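Long-range contacts in polysialic acid O-acetyltransferase (Escherichia coli, PDB 3JQY), which transfers acetyl groups from acetyl-CoA to the O-7 or O-9 hydroxyl of sialic acid residues in long capsular polysialic acid chains: residues 22-27 with 41-46; 28-33 with 51-56. All blocks are in the same frame, centred on the assembly; numbering follows the deposited sequence.

Contact 1 of 2, residues 22-27 with 41-46; sequences DSRLKT and VFVCGD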
ATOM      1  N   ASP B  22     -27.597 -20.783 -13.574  1.00 20.52           N
ATOM      2  CA  ASP B  22     -27.877 -20.460 -12.176  1.00 22.55           C
ATOM      3  C   ASP B  22     -28.917 -21.439 -11.621  1.00 19.41           C
ATOM      4  O   ASP B  22     -29.309 -22.382 -12.308  1.00 24.42           O
ATOM      5  CB  ASP B  22     -28.305 -18.995 -11.994  1.00 18.37           C
ATOM      6  CG  ASP B  22     -29.702 -18.709 -12.526  1.00 24.50           C
ATOM      7  OD1 ASP B  22     -30.390 -19.652 -12.964  1.00 21.25           O
ATOM      8  OD2 ASP B  22     -30.121 -17.533 -12.485  1.00 19.42           O
ATOM      9  N   SER B  23     -29.363 -21.219 -10.388  1.00 15.48           N
ATOM     10  CA  SER B  23     -30.225 -22.197  -9.716  1.00 16.03           C
ATOM     11  C   SER B  23     -31.601 -22.321 -10.366  1.00 20.77           C
ATOM     12  O   SER B  23     -32.290 -23.321 -10.180  1.00 19.45           O
ATOM     13  CB  SER B  23     -30.355 -21.878  -8.224  1.00 18.08           C
ATOM     14  OG  SER B  23     -29.081 -21.899  -7.604  1.00 19.76           O
ATOM     15  N   ARG B  24     -32.011 -21.305 -11.118  1.00 18.50           N
ATOM     16  CA  ARG B  24     -33.302 -21.383 -11.793  1.00 17.99           C
ATOM     17  C   ARG B  24     -33.134 -21.769 -13.257  1.00 21.64           C
ATOM     18  O   ARG B  24     -34.042 -21.582 -14.069  1.00 27.79           O
ATOM     19  CB  ARG B  24     -34.096 -20.085 -11.633  1.00 21.03           C
ATOM     20  CG  ARG B  24     -33.386 -18.872 -12.168  1.00 32.51           C
ATOM     21  CD  ARG B  24     -33.737 -17.634 -11.376  1.00 38.96           C
ATOM     22  NE  ARG B  24     -32.970 -16.491 -11.855  1.00 38.92           N
ATOM     23  CZ  ARG B  24     -33.422 -15.606 -12.736  1.00 28.77           C
ATOM     24  NH1 ARG B  24     -34.650 -15.721 -13.224  1.00 29.90           N
ATOM     25  NH2 ARG B  24     -32.650 -14.601 -13.119  1.00 23.27           N
ATOM     26  N   LEU B  25     -31.963 -22.311 -13.583  1.00 20.21           N
ATOM     27  CA  LEU B  25     -31.715 -22.869 -14.912  1.00 22.72           C
ATOM     28  C   LEU B  25     -31.486 -21.832 -16.012  1.00 28.55           C
ATOM     29  O   LEU B  25     -31.671 -22.125 -17.195  1.00 34.13           O
ATOM     30  CB  LEU B  25     -32.858 -23.808 -15.303  1.00 23.84           C
ATOM     31  CG  LEU B  25     -32.684 -25.254 -14.841  1.00 24.58           C
ATOM     32  CD1 LEU B  25     -31.835 -25.333 -13.588  1.00 25.02           C
ATOM     33  CD2 LEU B  25     -34.037 -25.916 -14.613  1.00 32.72           C
ATOM     34  N   LYS B  26     -31.076 -20.629 -15.620  1.00 25.16           N
ATOM     35  CA  LYS B  26     -30.755 -19.568 -16.572  1.00 25.82           C
ATOM     36  C   LYS B  26     -29.263 -19.585 -16.902  1.00 29.42           C
ATOM     37  O   LYS B  26     -28.421 -19.583 -16.004  1.00 21.43           O
ATOM     38  CB  LYS B  26     -31.143 -18.198 -16.004  1.00 22.85           C
ATOM     39  CG  LYS B  26     -30.842 -17.034 -16.948  1.00 29.86           C
ATOM     40  CD  LYS B  26     -31.107 -15.683 -16.291  1.00 29.73           C
ATOM     41  CE  LYS B  26     -30.802 -14.539 -17.251  1.00 30.20           C
ATOM     42  NZ  LYS B  26     -31.698 -14.568 -18.444  1.00 34.73           N
ATOM     43  N   THR B  27     -28.933 -19.604 -18.189  1.00 28.00           N
ATOM     44  CA  THR B  27     -27.533 -19.682 -18.597  1.00 26.45           C
ATOM     45  C   THR B  27     -26.756 -18.415 -18.224  1.00 21.27           C
ATOM     46  O   THR B  27     -27.227 -17.299 -18.449  1.00 23.80           O
ATOM     47  CB  THR B  27     -27.402 -19.948 -20.110  1.00 30.66           C
ATOM     48  OG1 THR B  27     -28.091 -18.925 -20.835  1.00 42.26           O
ATOM     49  CG2 THR B  27     -28.008 -21.296 -20.465  1.00 25.21           C
ATOM     50  N   VAL B  41     -28.423 -21.215  -3.293  1.00 13.67           N
ATOM     51  CA  VAL B  41     -29.142 -20.604  -4.399  1.00 13.11           C
ATOM     52  C   VAL B  41     -28.340 -19.479  -5.042  1.00 14.47           C
ATOM     53  O   VAL B  41     -27.821 -18.613  -4.352  1.00 15.00           O
ATOM     54  CB  VAL B  41     -30.496 -20.048  -3.927  1.00 18.14           C
ATOM     55  CG1 VAL B  41     -31.163 -19.269  -5.033  1.00 18.46           C
ATOM     56  CG2 VAL B  41     -31.392 -21.188  -3.443  1.00 14.78           C
ATOM     57  N   PHE B  42     -28.241 -19.512  -6.366  1.00 12.19           N
ATOM     58  CA  PHE B  42     -27.616 -18.443  -7.128  1.00 14.74           C
ATOM     59  C   PHE B  42     -28.665 -17.950  -8.114  1.00 15.62           C
ATOM     60  O   PHE B  42     -29.115 -18.708  -8.976  1.00 18.12           O
ATOM     61  CB  PHE B  42     -26.374 -18.984  -7.848  1.00 12.44           C
ATOM     62  CG  PHE B  42     -25.699 -17.994  -8.767  1.00 13.30           C
ATOM     63  CD1 PHE B  42     -25.734 -16.632  -8.509  1.00 13.73           C
ATOM     64  CD2 PHE B  42     -25.008 -18.437  -9.883  1.00 18.02           C
ATOM     65  CE1 PHE B  42     -25.094 -15.735  -9.352  1.00 15.74           C
ATOM     66  CE2 PHE B  42     -24.375 -17.541 -10.732  1.00 18.43           C
ATOM     67  CZ  PHE B  42     -24.411 -16.193 -10.459  1.00 16.83           C
ATOM     68  N   VAL B  43     -29.090 -16.700  -7.954  1.00 12.17           N
ATOM     69  CA  VAL B  43     -30.040 -16.088  -8.875  1.00 13.67           C
ATOM     70  C   VAL B  43     -29.319 -14.976  -9.617  1.00 16.64           C
ATOM     71  O   VAL B  43     -28.826 -14.032  -8.998  1.00 16.07           O
ATOM     72  CB  VAL B  43     -31.253 -15.500  -8.136  1.00 19.55           C
ATOM     73  CG1 VAL B  43     -32.214 -14.854  -9.126  1.00 26.31           C
ATOM     74  CG2 VAL B  43     -31.958 -16.583  -7.328  1.00 22.10           C
ATOM     75  N   CYS B  44     -29.242 -15.094 -10.939  1.00 16.14           N
ATOM     76  CA  CYS B  44     -28.443 -14.162 -11.723  1.00 16.48           C
ATOM     77  C   CYS B  44     -29.247 -13.589 -12.879  1.00 15.12           C
ATOM     78  O   CYS B  44     -29.798 -14.333 -13.688  1.00 15.99           O
ATOM     79  CB  CYS B  44     -27.197 -14.865 -12.256  1.00 15.51           C
ATOM     80  SG  CYS B  44     -25.929 -13.742 -12.879  1.00 18.62           S
ATOM     81  N   GLY B  45     -29.306 -12.264 -12.951  1.00 15.23           N
ATOM     82  CA  GLY B  45     -30.026 -11.586 -14.013  1.00 16.25           C
ATOM     83  C   GLY B  45     -29.262 -11.538 -15.322  1.00 14.39           C
ATOM     84  O   GLY B  45     -28.260 -12.233 -15.509  1.00 14.13           O
ATOM     85  N   ASP B  46     -29.746 -10.717 -16.246  1.00 12.28           N
ATOM     86  CA  ASP B  46     -29.064 -10.538 -17.520  1.00 11.70           C
ATOM     87  C   ASP B  46     -27.944  -9.523 -17.351  1.00 13.91           C
ATOM     88  O   ASP B  46     -28.194  -8.326 -17.259  1.00 14.90           O
ATOM     89  CB  ASP B  46     -30.060 -10.084 -18.583  1.00 14.35           C
ATOM     90  CG  ASP B  46     -31.049 -11.176 -18.940  1.00 16.84           C
ATOM     91  OD1 ASP B  46     -30.598 -12.304 -19.216  1.00 24.37           O
ATOM     92  OD2 ASP B  46     -32.267 -10.914 -18.946  1.00 17.67           O
TER

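Contact 2 of 2, residues 28-33 with 51-56; sequences QDSFSV and KENKVQ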
ATOM      1  N   GLN B  28     -25.574 -18.603 -17.640  1.00 22.74           N
ATOM      2  CA  GLN B  28     -24.682 -17.500 -17.285  1.00 23.34           C
ATOM      3  C   GLN B  28     -23.272 -17.807 -17.771  1.00 25.54           C
ATOM      4  O   GLN B  28     -22.462 -18.377 -17.036  1.00 24.12           O
ATOM      5  CB  GLN B  28     -24.657 -17.284 -15.769  1.00 22.43           C
ATOM      6  CG  GLN B  28     -25.983 -16.848 -15.178  1.00 21.60           C
ATOM      7  CD  GLN B  28     -26.437 -15.493 -15.695  1.00 22.09           C
ATOM      8  OE1 GLN B  28     -27.610 -15.128 -15.564  1.00 25.05           O
ATOM      9  NE2 GLN B  28     -25.511 -14.738 -16.282  1.00 16.23           N
ATOM     10  N   ASP B  29     -22.971 -17.414 -19.001  1.00 24.37           N
ATOM     11  CA  ASP B  29     -21.705 -17.793 -19.618  1.00 31.87           C
ATOM     12  C   ASP B  29     -20.478 -17.158 -18.965  1.00 24.74           C
ATOM     13  O   ASP B  29     -19.350 -17.579 -19.227  1.00 27.85           O
ATOM     14  CB  ASP B  29     -21.727 -17.508 -21.123  1.00 40.48           C
ATOM     15  CG  ASP B  29     -22.193 -16.099 -21.448  1.00 46.09           C
ATOM     16  OD1 ASP B  29     -21.946 -15.180 -20.638  1.00 46.69           O
ATOM     17  OD2 ASP B  29     -22.803 -15.912 -22.525  1.00 59.49           O
ATOM     18  N   SER B  30     -20.686 -16.161 -18.110  1.00 22.69           N
ATOM     19  CA  SER B  30     -19.558 -15.473 -17.487  1.00 17.66           C
ATOM     20  C   SER B  30     -19.182 -16.061 -16.128  1.00 18.56           C
ATOM     21  O   SER B  30     -18.160 -15.699 -15.564  1.00 16.87           O
ATOM     22  CB  SER B  30     -19.835 -13.972 -17.337  1.00 19.26           C
ATOM     23  OG  SER B  30     -20.536 -13.693 -16.133  1.00 18.05           O
ATOM     24  N   PHE B  31     -20.008 -16.966 -15.611  1.00 14.64           N
ATOM     25  CA  PHE B  31     -19.772 -17.534 -14.286  1.00 20.48           C
ATOM     26  C   PHE B  31     -19.368 -19.003 -14.311  1.00 21.47           C
ATOM     27  O   PHE B  31     -19.812 -19.779 -15.161  1.00 22.21           O
ATOM     28  CB  PHE B  31     -21.019 -17.387 -13.408  1.00 20.02           C
ATOM     29  CG  PHE B  31     -21.059 -16.112 -12.609  1.00 17.19           C
ATOM     30  CD1 PHE B  31     -20.658 -16.100 -11.283  1.00 19.86           C
ATOM     31  CD2 PHE B  31     -21.517 -14.930 -13.180  1.00 18.29           C
ATOM     32  CE1 PHE B  31     -20.701 -14.936 -10.539  1.00 18.88           C
ATOM     33  CE2 PHE B  31     -21.563 -13.756 -12.439  1.00 16.15           C
ATOM     34  CZ  PHE B  31     -21.154 -13.758 -11.118  1.00 16.12           C
ATOM     35  N   SER B  32     -18.506 -19.369 -13.372  1.00 19.16           N
ATOM     36  CA  SER B  32     -18.302 -20.763 -13.028  1.00 19.70           C
ATOM     37  C   SER B  32     -18.860 -20.931 -11.628  1.00 21.71           C
ATOM     38  O   SER B  32     -18.670 -20.065 -10.775  1.00 22.81           O
ATOM     39  CB  SER B  32     -16.821 -21.127 -13.067  1.00 26.15           C
ATOM     40  OG  SER B  32     -16.099 -20.437 -12.062  1.00 36.91           O
ATOM     41  N   VAL B  33     -19.570 -22.026 -11.391  1.00 17.93           N
ATOM     42  CA  VAL B  33     -20.176 -22.246 -10.091  1.00 16.06           C
ATOM     43  C   VAL B  33     -19.688 -23.556  -9.512  1.00 26.96           C
ATOM     44  O   VAL B  33     -19.702 -24.584 -10.189  1.00 22.88           O
ATOM     45  CB  VAL B  33     -21.713 -22.275 -10.182  1.00 23.98           C
ATOM     46  CG1 VAL B  33     -22.317 -22.517  -8.810  1.00 27.71           C
ATOM     47  CG2 VAL B  33     -22.232 -20.970 -10.778  1.00 24.38           C
ATOM     48  N   LYS B  51     -17.358 -11.057 -17.431  1.00 16.24           N
ATOM     49  CA  LYS B  51     -16.443 -12.146 -17.762  1.00 13.90           C
ATOM     50  C   LYS B  51     -15.674 -12.660 -16.550  1.00 18.29           C
ATOM     51  O   LYS B  51     -15.418 -11.914 -15.602  1.00 16.40           O
ATOM     52  CB  LYS B  51     -15.442 -11.685 -18.823  1.00 17.03           C
ATOM     53  CG  LYS B  51     -14.422 -10.702 -18.297  1.00 19.17           C
ATOM     54  CD  LYS B  51     -13.489 -10.218 -19.407  1.00 27.06           C
ATOM     55  CE  LYS B  51     -12.695 -11.363 -20.005  1.00 34.45           C
ATOM     56  NZ  LYS B  51     -11.751 -10.884 -21.057  1.00 44.08           N
ATOM     57  N   GLU B  52     -15.308 -13.938 -16.599  1.00 16.45           N
ATOM     58  CA  GLU B  52     -14.332 -14.518 -15.681  1.00 16.36           C
ATOM     59  C   GLU B  52     -14.761 -14.433 -14.222  1.00 13.70           C
ATOM     60  O   GLU B  52     -13.950 -14.129 -13.344  1.00 15.82           O
ATOM     61  CB  GLU B  52     -12.965 -13.850 -15.866  1.00 20.90           C
ATOM     62  CG  GLU B  52     -12.356 -14.056 -17.246  1.00 26.70           C
ATOM     63  CD  GLU B  52     -11.826 -15.463 -17.447  1.00 37.93           C
ATOM     64  OE1 GLU B  52     -11.780 -16.232 -16.461  1.00 32.16           O
ATOM     65  OE2 GLU B  52     -11.450 -15.798 -18.591  1.00 37.88           O
ATOM     66  N   ASN B  53     -16.034 -14.714 -13.967  1.00 13.44           N
ATOM     67  CA  ASN B  53     -16.563 -14.657 -12.607  1.00 15.88           C
ATOM     68  C   ASN B  53     -16.697 -16.038 -11.981  1.00 17.32           C
ATOM     69  O   ASN B  53     -16.821 -17.043 -12.686  1.00 17.17           O
ATOM     70  CB  ASN B  53     -17.911 -13.950 -12.601  1.00 15.24           C
ATOM     71  CG  ASN B  53     -17.850 -12.602 -13.269  1.00 15.36           C
ATOM     72  OD1 ASN B  53     -18.513 -12.359 -14.289  1.00 16.97           O
ATOM     73  ND2 ASN B  53     -17.040 -11.718 -12.716  1.00  9.04           N
ATOM     74  N   LYS B  54     -16.674 -16.088 -10.652  1.00 14.73           N
ATOM     75  CA  LYS B  54     -16.764 -17.360  -9.948  1.00 18.99           C
ATOM     76  C   LYS B  54     -17.594 -17.259  -8.671  1.00 16.45           C
ATOM     77  O   LYS B  54     -17.518 -16.271  -7.950  1.00 17.90           O
ATOM     78  CB  LYS B  54     -15.357 -17.862  -9.614  1.00 21.95           C
ATOM     79  CG  LYS B  54     -14.509 -18.176 -10.844  1.00 27.50           C
ATOM     80  CD  LYS B  54     -13.030 -17.862 -10.620  1.00 43.79           C
ATOM     81  CE  LYS B  54     -12.475 -18.568  -9.391  1.00 43.10           C
ATOM     82  NZ  LYS B  54     -12.706 -20.038  -9.435  1.00 54.93           N
ATOM     83  N   VAL B  55     -18.395 -18.288  -8.410  1.00 20.38           N
ATOM     84  CA  VAL B  55     -19.070 -18.416  -7.129  1.00 18.41           C
ATOM     85  C   VAL B  55     -18.721 -19.779  -6.536  1.00 19.47           C
ATOM     86  O   VAL B  55     -18.743 -20.803  -7.228  1.00 17.97           O
ATOM     87  CB  VAL B  55     -20.596 -18.226  -7.241  1.00 18.95           C
ATOM     88  CG1 VAL B  55     -21.191 -19.226  -8.206  1.00 25.42           C
ATOM     89  CG2 VAL B  55     -21.258 -18.354  -5.868  1.00 17.83           C
ATOM     90  N   GLN B  56     -18.354 -19.766  -5.263  1.00 14.95           N
ATOM     91  CA  GLN B  56     -17.947 -20.961  -4.549  1.00 16.18           C
ATOM     92  C   GLN B  56     -18.786 -21.064  -3.287  1.00 14.51           C
ATOM     93  O   GLN B  56     -18.723 -20.192  -2.428  1.00 15.48           O
ATOM     94  CB  GLN B  56     -16.462 -20.872  -4.185  1.00 17.51           C
ATOM     95  CG  GLN B  56     -15.947 -22.023  -3.343  1.00 24.45           C
ATOM     96  CD  GLN B  56     -15.689 -23.266  -4.159  1.00 30.78           C
ATOM     97  OE1 GLN B  56     -14.985 -23.222  -5.172  1.00 35.12           O
ATOM     98  NE2 GLN B  56     -16.250 -24.389  -3.723  1.00 27.27           N
TER

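Contact 1 of 2, residues 22-27 with 41-46
Asp22 OD2 takes Cys44 N across the contact in a fairly straight bond of 3.0 Å, using its anti lone pair, and a weak, salt-bridging contact from Arg24 NE falls on the same oxygen. The other oxygen, Asp22 OD1, accepts from Arg24 N and Lys26 N on opposite faces of the carboxylate, the first closing an Asx turn, so the buried acid is fixed in rotation. Cys44 O is met by Arg24 NH2 at 2.9 Å, a bent bond in which the donor stands 66° out of the carbonyl plane, while Lys26 CD packs against this oxygen at 3.2 Å. The Arg24 side chain crosses that of Val43 at about a right angle, NE lying 3.3 Å from CG1. With OG beside its own backbone N (chi1 -60°), Ser23 receives Phe42 N on OG at 2.8 Å and returns Ser23 N to Phe42 O. Farther along, Lys26 NZ meets Asp46 OD1 at 2.6 Å on the syn side in a salt bridge at the surface. Strand 41-44 is an outermost strand of its parallel sheet, paired with 63-66; the loop with its type I turn, Asp22 to Leu25, lies along this edge strand at the N-terminal end of a left-handed beta-helix.

Contact 2 of 2, residues 28-33 with 51-56
Phe31 and Asn53 meet ring to methylene: Asn53 CB sits over the centre of one face of the Phe31 ring, 3.4 Å from the centroid and only 6° off the ring normal, a CH-pi contact. The backbone itself sets CB over the ring, while the first torsion of Asn53 turns CG back beside its own N. Next along the same face of the sheet, Val55 CG1 presses on Val33 CG2 at 3.3 Å, tighter than usual for two methyls; the two valines lie side by side and point the same way. On the reverse face Ser32 OG rests 3.0 Å from Lys54 CG. The backbones beneath set these pairs in register. Asn53 N binds Ser30 O at 2.8 Å, the donor nearly in line with the C=O bond, and Val55 N approaches Ser32 O at 3.0 Å in the same manner, whereas Ser32 N comes to Asn53 O tilted 29° from the carbonyl plane. Strands 31-33 and 53-56 thus run parallel, 18° apart, one coil above the next, as in the stacked turns of the left-handed beta-helix of hexapeptide-repeat transferases. Were the ring of Phe31 cut back to an alanine here, the methylene of Asn53 would probably lose its aromatic cover and a gap would be likely to open beside Leu47 and Ile66. Within the helix interior the Phe31 ring also meets that of Phe42, and Val55 touches Leu64, so side chains of strands 41-44 and 63-66 line the interior beside this pair. Farther out, Lys54 pairs through its backbone with Leu75 and Val77 of strand 71-80, the next coil, and Thr20 OG1 hydrogen-bonds to Phe31 O on the side away from strand 53-58.

The two contacts lie side by side at the N-terminal end of the beta-helix, their centres about 11 Å apart, and their segments alternate along the chain. Contact 2 joins equivalent strands of successive coils, with backbone bonds and a largely buried apolar face. Contact 1 instead sets a loop from the N-terminal repeats, without regular helix or strand, against the edge of strand 41-44, where polar and charged side chains supply most of the bonds and several residues are exposed. The interior connects them: Phe42 CZ comes within 3.8 Å of Phe31 CD1, and Phe42 CD2 within 3.9 Å of Val33 CG2. Contact 2 thus joins one coil to the next, while contact 1 lays the preceding loop along the edge strand.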